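PDB 3VUP: beta-1,4-mannanase from Aplysia kurodai, which probably hydrolyses internal beta-1,4-mannosidic bonds of mannan, as a digestive-fluid enzyme built on a TIM barrel. Local coordinates for residues A[9-21]-A[338-351]. Residues are numbered along the deposited sequence; the frame is centred on the assembly and turned at random. Where two conformers were deposited one is given.
With SO4 (sulfate ion), chain E.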
# COMPACT_ATOMS: atom_id res chain seq x y z
N PHE A 9 8.85 -11.70 6.84
CA PHE A 9 9.05 -11.85 5.40
C PHE A 9 10.25 -12.73 5.13
O PHE A 9 11.31 -12.58 5.74
CB PHE A 9 9.32 -10.51 4.72
CG PHE A 9 8.13 -9.61 4.61
CD1 PHE A 9 7.03 -9.96 3.84
CD2 PHE A 9 8.14 -8.37 5.22
CE1 PHE A 9 5.95 -9.10 3.71
CE2 PHE A 9 7.07 -7.52 5.10
CZ PHE A 9 5.97 -7.88 4.35
N VAL A 10 10.07 -13.64 4.17
CA VAL A 10 11.12 -14.51 3.69
C VAL A 10 11.10 -14.50 2.16
O VAL A 10 10.03 -14.54 1.55
CB VAL A 10 10.93 -15.95 4.21
CG1 VAL A 10 11.95 -16.91 3.60
CG2 VAL A 10 11.02 -15.98 5.73
N LEU A 11 12.28 -14.44 1.56
CA LEU A 11 12.42 -14.58 0.11
C LEU A 11 13.63 -15.45 -0.15
O LEU A 11 14.70 -15.21 0.39
CB LEU A 11 12.60 -13.21 -0.57
CG LEU A 11 12.63 -13.28 -2.10
CD1 LEU A 11 11.24 -13.45 -2.67
CD2 LEU A 11 13.29 -12.06 -2.68
N ASN A 12 13.46 -16.48 -0.97
CA ASN A 12 14.58 -17.33 -1.36
C ASN A 12 15.36 -17.88 -0.17
O ASN A 12 16.59 -17.89 -0.15
CB ASN A 12 15.47 -16.62 -2.37
CG ASN A 12 14.81 -16.51 -3.73
OD1 ASN A 12 14.10 -17.42 -4.15
ND2 ASN A 12 15.01 -15.38 -4.40
N GLY A 13 14.61 -18.33 0.84
CA GLY A 13 15.17 -19.03 1.97
C GLY A 13 15.81 -18.15 3.02
O GLY A 13 16.44 -18.64 3.95
N GLN A 14 15.65 -16.83 2.88
CA GLN A 14 16.25 -15.90 3.82
C GLN A 14 15.24 -14.87 4.29
O GLN A 14 14.45 -14.36 3.50
CB GLN A 14 17.46 -15.20 3.18
CG GLN A 14 18.49 -16.17 2.63
CD GLN A 14 19.84 -15.54 2.35
OE1 GLN A 14 20.08 -15.00 1.27
NE2 GLN A 14 20.74 -15.60 3.33
N ARG A 15 15.28 -14.56 5.58
CA ARG A 15 14.51 -13.43 6.09
C ARG A 15 14.96 -12.19 5.36
O ARG A 15 16.16 -11.94 5.23
CB ARG A 15 14.71 -13.30 7.60
CG ARG A 15 13.92 -12.17 8.24
CD ARG A 15 13.77 -12.42 9.72
NE ARG A 15 13.74 -11.18 10.49
CZ ARG A 15 13.70 -11.14 11.82
NH1 ARG A 15 13.68 -9.97 12.44
NH2 ARG A 15 13.68 -12.26 12.52
N VAL A 16 14.00 -11.40 4.88
CA VAL A 16 14.29 -10.22 4.08
C VAL A 16 13.66 -8.99 4.72
O VAL A 16 12.53 -9.06 5.22
CB VAL A 16 13.80 -10.40 2.60
CG1 VAL A 16 12.31 -10.67 2.55
CG2 VAL A 16 14.15 -9.20 1.74
N PHE A 17 14.39 -7.87 4.70
CA PHE A 17 13.86 -6.57 5.08
C PHE A 17 13.55 -5.82 3.79
O PHE A 17 14.39 -5.78 2.89
CB PHE A 17 14.89 -5.81 5.91
CG PHE A 17 14.43 -4.45 6.37
CD1 PHE A 17 13.77 -4.29 7.59
CD2 PHE A 17 14.66 -3.33 5.58
CE1 PHE A 17 13.35 -3.03 8.01
CE2 PHE A 17 14.25 -2.08 6.00
CZ PHE A 17 13.60 -1.93 7.22
N LEU A 18 12.35 -5.25 3.69
CA LEU A 18 11.94 -4.56 2.47
C LEU A 18 12.38 -3.11 2.52
O LEU A 18 11.84 -2.31 3.29
CB LEU A 18 10.43 -4.67 2.29
CG LEU A 18 9.87 -6.09 2.28
CD1 LEU A 18 8.36 -6.07 2.21
CD2 LEU A 18 10.43 -6.88 1.11
N SER A 19 13.35 -2.75 1.70
CA SER A 19 13.94 -1.42 1.71
C SER A 19 13.78 -0.76 0.35
O SER A 19 14.20 -1.32 -0.66
CB SER A 19 15.43 -1.52 2.03
OG SER A 19 16.03 -0.25 1.93
N GLY A 20 13.21 0.44 0.31
CA GLY A 20 13.10 1.11 -0.97
C GLY A 20 12.27 2.36 -0.84
O GLY A 20 12.44 3.14 0.10
N GLY A 21 11.36 2.55 -1.77
CA GLY A 21 10.57 3.75 -1.77
C GLY A 21 9.31 3.67 -2.60
O GLY A 21 9.03 2.67 -3.26
N ILE A 338 21.77 1.42 4.62
CA ILE A 338 21.32 0.23 5.33
C ILE A 338 21.44 -1.06 4.52
O ILE A 338 21.12 -2.12 5.04
CB ILE A 338 19.86 0.35 5.87
CG1 ILE A 338 18.84 0.41 4.74
CG2 ILE A 338 19.72 1.55 6.82
CD1 ILE A 338 17.41 0.12 5.20
N LYS A 339 21.92 -0.98 3.28
CA LYS A 339 21.77 -2.10 2.35
C LYS A 339 22.48 -3.37 2.78
O LYS A 339 22.10 -4.47 2.37
CB LYS A 339 22.17 -1.71 0.93
CG LYS A 339 23.65 -1.63 0.68
CD LYS A 339 23.89 -1.20 -0.76
CE LYS A 339 25.36 -1.15 -1.09
NZ LYS A 339 25.61 -0.65 -2.47
N ASP A 340 23.52 -3.23 3.61
CA ASP A 340 24.33 -4.35 4.04
C ASP A 340 24.00 -4.84 5.45
O ASP A 340 24.69 -5.70 5.98
CB ASP A 340 25.83 -4.01 3.93
CG ASP A 340 26.22 -2.80 4.77
OD1 ASP A 340 25.32 -2.12 5.32
OD2 ASP A 340 27.44 -2.53 4.89
N LYS A 341 22.93 -4.31 6.05
CA LYS A 341 22.52 -4.76 7.37
C LYS A 341 21.83 -6.11 7.29
O LYS A 341 21.09 -6.38 6.33
CB LYS A 341 21.60 -3.75 8.04
CG LYS A 341 22.24 -2.40 8.22
CD LYS A 341 21.42 -1.43 9.07
CE LYS A 341 21.41 -1.80 10.54
NZ LYS A 341 22.77 -1.72 11.14
N THR A 342 22.05 -6.96 8.29
CA THR A 342 21.51 -8.31 8.22
C THR A 342 20.75 -8.77 9.47
O THR A 342 20.03 -9.76 9.40
CB THR A 342 22.61 -9.34 7.87
OG1 THR A 342 23.67 -9.22 8.82
CG2 THR A 342 23.15 -9.11 6.46
N SER A 343 20.87 -8.05 10.58
CA SER A 343 20.30 -8.51 11.85
C SER A 343 18.77 -8.52 11.91
O SER A 343 18.19 -9.24 12.72
CB SER A 343 20.85 -7.69 13.02
OG SER A 343 20.38 -6.36 12.98
N ASN A 344 18.13 -7.71 11.07
CA ASN A 344 16.67 -7.69 10.98
C ASN A 344 16.27 -7.95 9.54
O ASN A 344 15.43 -7.25 8.98
CB ASN A 344 16.12 -6.35 11.48
CG ASN A 344 14.59 -6.29 11.48
OD1 ASN A 344 13.91 -7.32 11.55
ND2 ASN A 344 14.05 -5.08 11.41
N GLY A 345 16.88 -8.97 8.95
CA GLY A 345 16.62 -9.34 7.57
C GLY A 345 17.65 -8.82 6.59
O GLY A 345 18.15 -7.70 6.74
N LYS A 346 17.94 -9.63 5.58
CA LYS A 346 18.87 -9.24 4.53
C LYS A 346 18.13 -8.44 3.46
O LYS A 346 16.94 -8.66 3.22
CB LYS A 346 19.47 -10.51 3.93
CG LYS A 346 20.42 -10.32 2.78
CD LYS A 346 20.80 -11.66 2.18
CE LYS A 346 21.73 -11.49 1.00
NZ LYS A 346 22.12 -12.81 0.45
N ILE A 347 18.84 -7.52 2.82
CA ILE A 347 18.23 -6.65 1.83
C ILE A 347 18.46 -7.06 0.37
O ILE A 347 17.51 -7.12 -0.39
CB ILE A 347 18.55 -5.15 2.13
CG1 ILE A 347 17.82 -4.72 3.41
CG2 ILE A 347 18.18 -4.28 0.95
CD1 ILE A 347 18.27 -3.40 3.97
N PRO A 348 19.71 -7.38 -0.02
CA PRO A 348 19.90 -7.75 -1.43
C PRO A 348 19.11 -9.00 -1.79
O PRO A 348 19.06 -9.97 -1.02
CB PRO A 348 21.40 -8.03 -1.52
CG PRO A 348 21.99 -7.18 -0.45
CD PRO A 348 21.00 -7.23 0.67
N ILE A 349 18.49 -8.98 -2.96
CA ILE A 349 17.71 -10.10 -3.45
C ILE A 349 18.08 -10.42 -4.88
O ILE A 349 18.69 -9.61 -5.59
CB ILE A 349 16.19 -9.84 -3.36
CG1 ILE A 349 15.76 -8.68 -4.25
CG2 ILE A 349 15.77 -9.61 -1.91
CD1 ILE A 349 14.26 -8.50 -4.34
N SER A 350 17.72 -11.62 -5.30
CA SER A 350 17.95 -12.07 -6.66
C SER A 350 16.67 -12.71 -7.17
O SER A 350 16.20 -13.71 -6.61
CB SER A 350 19.10 -13.07 -6.69
OG SER A 350 19.40 -13.48 -8.01
N LEU A 351 16.10 -12.14 -8.22
CA LEU A 351 14.85 -12.63 -8.78
C LEU A 351 15.08 -13.33 -10.11
O LEU A 351 14.38 -14.28 -10.45
CB LEU A 351 13.87 -11.48 -8.97
CG LEU A 351 13.51 -10.73 -7.69
CD1 LEU A 351 12.59 -9.56 -8.00
CD2 LEU A 351 12.89 -11.66 -6.67
OXT LEU A 351 15.98 -12.94 -10.87
S SO4 E . 23.54 -5.19 11.48
O1 SO4 E . 22.30 -4.69 12.08
O2 SO4 E . 23.29 -6.43 10.76
O3 SO4 E . 24.09 -4.17 10.59
O4 SO4 E . 24.49 -5.44 12.57
O HOH W 1 16.90 -13.47 -3.24
O HOH W 2 12.79 -8.67 9.31
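Phe17 lays its ring beside Ile347 and Ile338, and this is the tightly packed part of the contact. With CG anti to the backbone N (chi1 -179°), the ring runs alongside Ile347 in a shared direction, while Ile338 comes in across it, its CD1 3.9 Å from Phe17 CE2. Ser19, a small residue, has its CB 3.9 Å from Ile347 CD1. Next to the ring the backbones join in a single beta bridge: Lys346 N donates to Arg15 O (2.9 Å) and Phe17 N to Lys346 O (3.1 Å). Gly345 suits this place because a CB would run into the backbone of Val16 and Phe17, and its backbone angles would jam one against the preceding carbonyl O. Leu11 CD2 lies 3.6 Å from Ile349 CG2, the side chains nearly perpendicular.

The solvent side is polar and looser. Asn344 ND2 donates to Tyr316 O. In one of two Arg15 conformers, NH1 donates to Asn344 OD1 (2.8 Å) in the amide's carbonyl plane, OD1 sitting at the guanidinium edge although the planes are 88° apart; there a water also links NE to OD1. With Asn344 cut back to alanine, the Tyr316 carbonyl would probably lose its amide donor and Arg15 its acceptor, leaving the guanidinium freer to turn. Extended Lys346 gives NZ to Gln14 OE1. Thr342 N and Ser343 N and OG hold a sulfate, probably from the crystallisation liquor.

The C-terminal tail, leaving helix 324-338, thus lies against the hairpin preceding strand 18-22, first of the (beta/alpha)8 (TIM) barrel. Tyr312 of helix 304-313 meets the Phe17 ring, Asn57 ties Phe17 O to Ile347 O, and Ile349 rests on Leu105 of strand 105-112.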